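Local coordinates for Tll1590 protein (Thermosynechococcus elongatus, PDB 6LDQ) that belongs to the GT-B glycosyltransferases, its modelled chain folding around a largely parallel beta-sheet flanked by helices, at residues Ala9-His14 with Pro91-Ala96; Ala96-His101 with Trp121-Gln126. One frame throughout, in Å; residues are numbered along the deposited sequence.

Contact 1: Ala9-His14 with Pro91-Ala96; sequences ALISVH and PKFVEA
Beside the contact of Val-13 with Phe-93, Thr-51 OG1 is gripped by the carbonyl oxygens of Ser-12 and Val-13, and more weakly by that of His-14, while the amide N-H of Val-13 bonds to Ser-116 OG. Bonds at both its N-H and its C=O hold the Val-13 backbone in place. Its CG2 methyl stands over the centre of the Phe-93 ring, 4.0 Å from the centroid and 0° off the ring normal, a textbook CH-pi contact. The other branch, CG1, lies anti to the backbone N (chi1 -176°) and stays above the same face, displaced toward Phe-93 CD2 at 3.9 Å. Even the main chain takes part, since Val-13 CA is 3.9 Å from Phe-93 CE2. Ile-11 CG2 approaches obliquely from the same side of the ring plane, toward the CE1 and CZ end, and comes to 3.7 Å from Phe-93 CE1. Phenylalanine suits the helix here because the backbones are well apart, 7.6 Å between the CA atoms of Val-13 and Phe-93, and a long flat ring bridges that distance; beta-branched valine and isoleucine offer methyls close to the main chain, Ile-11 on the strand and Val-13 in the loop after it. All three residues are buried, and the contact is purely apolar. Strand 8-11 runs between strands 47-52 and 108-112 in the middle of the sheet; Leu-10 packs on helix 32-42, whereas Ile-11 turns to helix 90-104, where Val-119 of helix 113-126 also touches Phe-93.

Contact 2: Ala96-His101 with Trp121-Gln126; sequences AFKAYH and WQLRQQ
Phe-97 and Leu-123 form the buried apolar pair of a helix-to-helix packing contact in the Rossmann-like alpha/beta fold, between two helices that lie over the sheet. Helix 90-104 belongs to the connection from strand 68-73 to strand 108-112, and helix 113-126 to the beta-alpha-beta crossover that links strand 108-112 to its neighbour 130-134. The local axes approach only to 12.1 Å and are inclined at -46°, so the helices do not touch through their backbones and side chains must span the gap. Leu-123 contributes the largest share. With its CG beside the backbone N (chi1 -68°), it turns both methyls to the facing helix. CD1 reaches the Phe-97 ring at an oblique angle, 3.6 Å from Phe-97 CD2 and 3.7 Å from Phe-97 CE2. CD2 lies 3.9 Å from Lys-98 CG, against the aliphatic part of the lysine, and also borders the ring. A forked leucine is well suited to such a place, as one residue fills the space beside both an aromatic ring and a methylene chain. Phe-97 is buried because its ring also turns to the sheet, packing on Ala-9 and meeting Phe-50 edge-to-face. Outward from this pair the contact changes character: Lys-98, partly exposed, lays its methylenes on Leu-123, while the exposed Gln-126 meets the lysine near its end. The lysine is bent near its tip, at chi3 81° and again at chi4, whereas Gln-126 is extended. They approach from opposite directions, and Lys-98 CE comes to 3.4 Å from Gln-126 OE1.

How the contacts relate
Helix 90-104 serves both contacts, which share Ala-96 and have centres about 8 Å apart. Contact 1 lies deeper: it joins the helix to the central strand, all its touching residues are buried, and its chemistry is methyl against aromatic ring. Contact 2 joins the same helix to helix 113-126 and runs from a buried apolar pair out to lysine and glutamine at the surface, as befits a layer with one side toward solvent. The two merge where Phe-97 of contact 2 meets contact 1, its CE1 lying 3.8 Å from Ile-11 CD1. Phe-93 and Phe-97, one helical turn apart, thus both press on the strand.

Contact 1: Ala9-His14 with Pro91-Ala96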
ATOM      1  N   ALA A   9       2.050  -4.581   6.531  1.00 14.90           N
ATOM      2  CA  ALA A   9       2.029  -3.133   6.470  1.00 15.95           C
ATOM      3  C   ALA A   9       1.228  -2.717   5.252  1.00 16.10           C
ATOM      4  O   ALA A   9       1.468  -3.223   4.148  1.00 18.84           O
ATOM      5  CB  ALA A   9       3.445  -2.549   6.405  1.00 17.01           C
ATOM      6  N   LEU A  10       0.265  -1.828   5.466  1.00 15.87           N
ATOM      7  CA  LEU A  10      -0.391  -1.106   4.385  1.00 17.73           C
ATOM      8  C   LEU A  10       0.193   0.302   4.368  1.00 16.20           C
ATOM      9  O   LEU A  10       0.451   0.892   5.425  1.00 15.78           O
ATOM     10  CB  LEU A  10      -1.913  -1.058   4.570  1.00 16.79           C
ATOM     11  CG  LEU A  10      -2.794  -2.256   4.151  1.00 17.35           C
ATOM     12  CD1 LEU A  10      -2.263  -3.597   4.601  1.00 21.36           C
ATOM     13  CD2 LEU A  10      -4.239  -2.051   4.604  1.00 18.49           C
ATOM     14  N   ILE A  11       0.440   0.827   3.175  1.00 14.03           N
ATOM     15  CA  ILE A  11       1.048   2.145   3.044  1.00 13.14           C
ATOM     16  C   ILE A  11       0.174   3.005   2.145  1.00 16.82           C
ATOM     17  O   ILE A  11      -0.148   2.601   1.024  1.00 14.72           O
ATOM     18  CB  ILE A  11       2.473   2.068   2.470  1.00 18.74           C
ATOM     19  CG1 ILE A  11       3.411   1.393   3.461  1.00 15.49           C
ATOM     20  CG2 ILE A  11       2.996   3.469   2.160  1.00 13.83           C
ATOM     21  CD1 ILE A  11       4.720   1.013   2.847  1.00 19.19           C
ATOM     22  N   SER A  12      -0.198   4.193   2.648  1.00 18.56           N
ATOM     23  CA  SER A  12      -0.941   5.235   1.956  1.00 16.21           C
ATOM     24  C   SER A  12      -0.317   6.575   2.368  1.00 18.09           C
ATOM     25  O   SER A  12      -0.824   7.281   3.244  1.00 18.86           O
ATOM     26  CB  SER A  12      -2.427   5.185   2.286  1.00 23.74           C
ATOM     27  OG  SER A  12      -3.146   6.153   1.550  1.00 20.25           O
ATOM     28  N   VAL A  13       0.796   6.926   1.715  1.00 19.27           N
ATOM     29  CA  VAL A  13       1.465   8.212   1.939  1.00 18.24           C
ATOM     30  C   VAL A  13       0.434   9.316   2.111  1.00 17.28           C
ATOM     31  O   VAL A  13       0.410  10.008   3.138  1.00 19.02           O
ATOM     32  CB  VAL A  13       2.423   8.553   0.792  1.00 14.43           C
ATOM     33  CG1 VAL A  13       3.174   9.870   1.110  1.00 13.47           C
ATOM     34  CG2 VAL A  13       3.386   7.403   0.519  1.00 13.58           C
ATOM     35  N   HIS A  14      -0.437   9.478   1.120  1.00 19.32           N
ATOM     36  CA  HIS A  14      -1.582  10.373   1.268  1.00 23.30           C
ATOM     37  C   HIS A  14      -2.764   9.638   1.906  1.00 25.61           C
ATOM     38  O   HIS A  14      -3.106   9.868   3.066  1.00 30.48           O
ATOM     39  CB  HIS A  14      -1.993  10.961  -0.091  1.00 28.46           C
ATOM     40  CG  HIS A  14      -2.929  12.125   0.018  1.00 30.42           C
ATOM     41  ND1 HIS A  14      -4.253  11.984   0.378  1.00 32.49           N
ATOM     42  CD2 HIS A  14      -2.731  13.449  -0.179  1.00 23.12           C
ATOM     43  CE1 HIS A  14      -4.831  13.171   0.394  1.00 29.85           C
ATOM     44  NE2 HIS A  14      -3.929  14.077   0.058  1.00 29.68           N
ATOM     45  N   PRO A  91      11.375   9.917  -0.555  1.00 16.56           N
ATOM     46  CA  PRO A  91      12.614   9.427   0.073  1.00 16.86           C
ATOM     47  C   PRO A  91      12.622   9.568   1.588  1.00 20.67           C
ATOM     48  O   PRO A  91      13.214   8.724   2.275  1.00 19.83           O
ATOM     49  CB  PRO A  91      13.708  10.298  -0.571  1.00 24.14           C
ATOM     50  CG  PRO A  91      13.163  10.636  -1.909  1.00 20.48           C
ATOM     51  CD  PRO A  91      11.671  10.794  -1.711  1.00 18.42           C
ATOM     52  N   LYS A  92      11.995  10.618   2.121  1.00 16.50           N
ATOM     53  CA  LYS A  92      11.891  10.757   3.565  1.00 22.33           C
ATOM     54  C   LYS A  92      10.887   9.760   4.130  1.00 17.69           C
ATOM     55  O   LYS A  92      11.106   9.201   5.214  1.00 18.63           O
ATOM     56  CB  LYS A  92      11.499  12.187   3.941  1.00 22.80           C
ATOM     57  CG  LYS A  92      12.477  13.265   3.450  1.00 27.99           C
ATOM     58  CD  LYS A  92      11.877  14.667   3.545  1.00 31.44           C
ATOM     59  CE  LYS A  92      12.923  15.685   3.978  1.00 30.22           C
ATOM     60  NZ  LYS A  92      12.423  17.097   3.898  1.00 36.79           N
ATOM     61  N   PHE A  93       9.780   9.531   3.410  1.00 17.91           N
ATOM     62  CA  PHE A  93       8.803   8.528   3.849  1.00 15.07           C
ATOM     63  C   PHE A  93       9.418   7.141   3.865  1.00 16.86           C
ATOM     64  O   PHE A  93       9.134   6.334   4.765  1.00 20.77           O
ATOM     65  CB  PHE A  93       7.561   8.563   2.961  1.00 17.10           C
ATOM     66  CG  PHE A  93       6.374   7.839   3.539  1.00 14.25           C
ATOM     67  CD1 PHE A  93       6.291   6.460   3.474  1.00 16.84           C
ATOM     68  CD2 PHE A  93       5.341   8.541   4.124  1.00 16.92           C
ATOM     69  CE1 PHE A  93       5.199   5.786   4.009  1.00 14.03           C
ATOM     70  CE2 PHE A  93       4.244   7.884   4.658  1.00 18.21           C
ATOM     71  CZ  PHE A  93       4.170   6.507   4.594  1.00 16.10           C
ATOM     72  N   VAL A  94      10.286   6.853   2.900  1.00 15.38           N
ATOM     73  CA  VAL A  94      10.956   5.557   2.856  1.00 18.83           C
ATOM     74  C   VAL A  94      11.862   5.373   4.070  1.00 23.32           C
ATOM     75  O   VAL A  94      11.883   4.300   4.685  1.00 19.75           O
ATOM     76  CB  VAL A  94      11.740   5.404   1.539  1.00 16.07           C
ATOM     77  CG1 VAL A  94      12.797   4.332   1.674  1.00 21.20           C
ATOM     78  CG2 VAL A  94      10.785   5.099   0.354  1.00 17.01           C
ATOM     79  N   GLU A  95      12.626   6.414   4.428  1.00 21.87           N
ATOM     80  CA  GLU A  95      13.525   6.346   5.583  1.00 21.52           C
ATOM     81  C   GLU A  95      12.754   6.186   6.891  1.00 22.87           C
ATOM     82  O   GLU A  95      13.162   5.416   7.773  1.00 22.15           O
ATOM     83  CB  GLU A  95      14.404   7.612   5.649  1.00 21.83           C
ATOM     84  CG  GLU A  95      14.763   8.042   7.096  1.00 28.72           C
ATOM     85  CD  GLU A  95      15.643   9.295   7.177  1.00 30.20           C
ATOM     86  OE1 GLU A  95      15.703  10.062   6.193  1.00 35.75           O
ATOM     87  OE2 GLU A  95      16.268   9.513   8.234  1.00 39.90           O
ATOM     88  N   ALA A  96      11.667   6.943   7.053  1.00 20.08           N
ATOM     89  CA  ALA A  96      10.855   6.838   8.258  1.00 18.69           C
ATOM     90  C   ALA A  96      10.233   5.454   8.386  1.00 22.09           C
ATOM     91  O   ALA A  96      10.169   4.887   9.490  1.00 16.97           O
ATOM     92  CB  ALA A  96       9.769   7.909   8.239  1.00 16.18           C
TER

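Contact 2: Ala96-His101 with Trp121-Gln126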
ATOM      1  N   ALA A  96      11.667   6.943   7.053  1.00 20.08           N
ATOM      2  CA  ALA A  96      10.855   6.838   8.258  1.00 18.69           C
ATOM      3  C   ALA A  96      10.233   5.454   8.386  1.00 22.09           C
ATOM      4  O   ALA A  96      10.169   4.887   9.490  1.00 16.97           O
ATOM      5  CB  ALA A  96       9.769   7.909   8.239  1.00 16.18           C
ATOM      6  N   PHE A  97       9.754   4.900   7.265  1.00 19.92           N
ATOM      7  CA  PHE A  97       9.154   3.570   7.286  1.00 21.45           C
ATOM      8  C   PHE A  97      10.190   2.505   7.613  1.00 23.14           C
ATOM      9  O   PHE A  97       9.887   1.529   8.322  1.00 19.38           O
ATOM     10  CB  PHE A  97       8.482   3.260   5.944  1.00 15.85           C
ATOM     11  CG  PHE A  97       7.901   1.862   5.867  1.00 18.96           C
ATOM     12  CD1 PHE A  97       6.629   1.603   6.353  1.00 24.73           C
ATOM     13  CD2 PHE A  97       8.635   0.803   5.341  1.00 15.85           C
ATOM     14  CE1 PHE A  97       6.090   0.314   6.303  1.00 18.28           C
ATOM     15  CE2 PHE A  97       8.096  -0.495   5.298  1.00 16.96           C
ATOM     16  CZ  PHE A  97       6.831  -0.726   5.768  1.00 15.42           C
ATOM     17  N   LYS A  98      11.419   2.677   7.107  1.00 18.29           N
ATOM     18  CA  LYS A  98      12.456   1.672   7.312  1.00 20.76           C
ATOM     19  C   LYS A  98      12.800   1.481   8.788  1.00 23.37           C
ATOM     20  O   LYS A  98      13.284   0.403   9.152  1.00 22.55           O
ATOM     21  CB  LYS A  98      13.707   2.028   6.512  1.00 24.78           C
ATOM     22  CG  LYS A  98      13.618   1.617   5.041  1.00 25.64           C
ATOM     23  CD  LYS A  98      14.830   2.074   4.244  1.00 28.61           C
ATOM     24  CE  LYS A  98      16.017   1.135   4.415  1.00 26.99           C
ATOM     25  NZ  LYS A  98      16.885   1.556   5.551  1.00 38.61           N
ATOM     26  N   ALA A  99      12.533   2.473   9.647  1.00 18.79           N
ATOM     27  CA  ALA A  99      12.705   2.257  11.084  1.00 20.95           C
ATOM     28  C   ALA A  99      11.694   1.253  11.633  1.00 19.69           C
ATOM     29  O   ALA A  99      12.019   0.498  12.556  1.00 21.60           O
ATOM     30  CB  ALA A  99      12.590   3.574  11.854  1.00 18.55           C
ATOM     31  N   TYR A 100      10.466   1.240  11.097  1.00 22.96           N
ATOM     32  CA  TYR A 100       9.480   0.233  11.501  1.00 17.02           C
ATOM     33  C   TYR A 100       9.745  -1.113  10.846  1.00 21.84           C
ATOM     34  O   TYR A 100       9.649  -2.158  11.508  1.00 23.99           O
ATOM     35  CB  TYR A 100       8.062   0.710  11.174  1.00 15.30           C
ATOM     36  CG  TYR A 100       7.520   1.700  12.170  1.00 20.02           C
ATOM     37  CD1 TYR A 100       7.789   3.071  12.049  1.00 22.05           C
ATOM     38  CD2 TYR A 100       6.745   1.278  13.240  1.00 18.91           C
ATOM     39  CE1 TYR A 100       7.306   3.984  12.973  1.00 19.04           C
ATOM     40  CE2 TYR A 100       6.259   2.188  14.170  1.00 24.42           C
ATOM     41  CZ  TYR A 100       6.537   3.534  14.032  1.00 22.98           C
ATOM     42  OH  TYR A 100       6.031   4.410  14.964  1.00 27.33           O
ATOM     43  N   HIS A 101      10.044  -1.115   9.544  1.00 16.66           N
ATOM     44  CA  HIS A 101      10.368  -2.353   8.845  1.00 19.30           C
ATOM     45  C   HIS A 101      11.625  -3.008   9.409  1.00 21.63           C
ATOM     46  O   HIS A 101      11.783  -4.233   9.312  1.00 24.08           O
ATOM     47  CB  HIS A 101      10.536  -2.080   7.340  1.00 18.00           C
ATOM     48  CG  HIS A 101      11.022  -3.266   6.567  1.00 21.19           C
ATOM     49  ND1 HIS A 101      12.343  -3.438   6.215  1.00 26.96           N
ATOM     50  CD2 HIS A 101      10.363  -4.346   6.089  1.00 20.71           C
ATOM     51  CE1 HIS A 101      12.476  -4.572   5.550  1.00 26.27           C
ATOM     52  NE2 HIS A 101      11.290  -5.146   5.464  1.00 24.17           N
ATOM     53  N   TRP A 121       8.224   0.108  -4.415  1.00 17.90           N
ATOM     54  CA  TRP A 121       9.263  -0.209  -5.384  1.00 19.90           C
ATOM     55  C   TRP A 121      10.666  -0.055  -4.791  1.00 17.73           C
ATOM     56  O   TRP A 121      11.535  -0.908  -5.005  1.00 18.09           O
ATOM     57  CB  TRP A 121       9.086   0.697  -6.603  1.00 17.16           C
ATOM     58  CG  TRP A 121      10.125   0.550  -7.620  1.00 19.60           C
ATOM     59  CD1 TRP A 121      10.547  -0.600  -8.215  1.00 19.44           C
ATOM     60  CD2 TRP A 121      10.887   1.609  -8.194  1.00 23.08           C
ATOM     61  NE1 TRP A 121      11.532  -0.317  -9.137  1.00 22.43           N
ATOM     62  CE2 TRP A 121      11.759   1.034  -9.139  1.00 25.14           C
ATOM     63  CE3 TRP A 121      10.918   2.989  -7.995  1.00 23.58           C
ATOM     64  CZ2 TRP A 121      12.659   1.791  -9.880  1.00 22.50           C
ATOM     65  CZ3 TRP A 121      11.813   3.744  -8.734  1.00 23.40           C
ATOM     66  CH2 TRP A 121      12.666   3.141  -9.668  1.00 23.62           C
ATOM     67  N   GLN A 122      10.920   1.053  -4.084  1.00 19.55           N
ATOM     68  CA  GLN A 122      12.226   1.238  -3.450  1.00 19.83           C
ATOM     69  C   GLN A 122      12.486   0.157  -2.399  1.00 19.12           C
ATOM     70  O   GLN A 122      13.597  -0.389  -2.301  1.00 17.45           O
ATOM     71  CB  GLN A 122      12.302   2.628  -2.812  1.00 20.32           C
ATOM     72  CG  GLN A 122      12.538   3.739  -3.818  1.00 22.16           C
ATOM     73  CD  GLN A 122      13.949   3.694  -4.330  1.00 24.37           C
ATOM     74  OE1 GLN A 122      14.884   3.532  -3.547  1.00 25.00           O
ATOM     75  NE2 GLN A 122      14.117   3.818  -5.638  1.00 21.73           N
ATOM     76  N   LEU A 123      11.469  -0.169  -1.610  1.00 16.14           N
ATOM     77  CA  LEU A 123      11.648  -1.213  -0.601  1.00 17.04           C
ATOM     78  C   LEU A 123      11.927  -2.570  -1.240  1.00 20.53           C
ATOM     79  O   LEU A 123      12.846  -3.286  -0.814  1.00 21.43           O
ATOM     80  CB  LEU A 123      10.423  -1.259   0.309  1.00 14.54           C
ATOM     81  CG  LEU A 123      10.272  -0.024   1.208  1.00 18.41           C
ATOM     82  CD1 LEU A 123       8.869   0.122   1.768  1.00 18.55           C
ATOM     83  CD2 LEU A 123      11.295  -0.045   2.333  1.00 20.87           C
ATOM     84  N   ARG A 124      11.170  -2.928  -2.291  1.00 21.55           N
ATOM     85  CA  ARG A 124      11.346  -4.232  -2.921  1.00 22.44           C
ATOM     86  C   ARG A 124      12.732  -4.383  -3.530  1.00 24.18           C
ATOM     87  O   ARG A 124      13.223  -5.509  -3.667  1.00 22.86           O
ATOM     88  CB  ARG A 124      10.259  -4.468  -3.981  1.00 24.46           C
ATOM     89  CG  ARG A 124      10.139  -5.907  -4.501  1.00 23.10           C
ATOM     90  CD  ARG A 124       9.845  -6.925  -3.391  1.00 24.85           C
ATOM     91  NE  ARG A 124       9.933  -8.312  -3.866  1.00 28.72           N
ATOM     92  CZ  ARG A 124      11.077  -8.962  -4.093  1.00 25.27           C
ATOM     93  NH1 ARG A 124      12.244  -8.365  -3.888  1.00 27.05           N
ATOM     94  NH2 ARG A 124      11.060 -10.206  -4.541  1.00 26.87           N
ATOM     95  N   GLN A 125      13.387  -3.275  -3.897  1.00 18.00           N
ATOM     96  CA  GLN A 125      14.742  -3.392  -4.428  1.00 23.59           C
ATOM     97  C   GLN A 125      15.744  -3.805  -3.362  1.00 28.29           C
ATOM     98  O   GLN A 125      16.828  -4.294  -3.703  1.00 30.08           O
ATOM     99  CB  GLN A 125      15.201  -2.077  -5.051  1.00 24.03           C
ATOM    100  CG  GLN A 125      14.435  -1.652  -6.275  1.00 22.27           C
ATOM    101  CD  GLN A 125      14.909  -0.310  -6.807  1.00 27.07           C
ATOM    102  OE1 GLN A 125      16.108  -0.060  -6.902  1.00 30.81           O
ATOM    103  NE2 GLN A 125      13.967   0.568  -7.136  1.00 25.96           N
ATOM    104  N   GLN A 126      15.417  -3.600  -2.086  1.00 24.11           N
ATOM    105  CA  GLN A 126      16.334  -3.874  -0.987  1.00 27.80           C
ATOM    106  C   GLN A 126      15.956  -5.113  -0.195  1.00 28.41           C
ATOM    107  O   GLN A 126      16.841  -5.799   0.326  1.00 31.87           O
ATOM    108  CB  GLN A 126      16.389  -2.672  -0.032  1.00 25.63           C
ATOM    109  CG  GLN A 126      17.341  -2.837   1.153  1.00 34.78           C
ATOM    110  CD  GLN A 126      17.526  -1.547   1.954  1.00 31.64           C
ATOM    111  OE1 GLN A 126      16.970  -0.497   1.618  1.00 30.68           O
ATOM    112  NE2 GLN A 126      18.311  -1.627   3.022  1.00 34.33           N
TER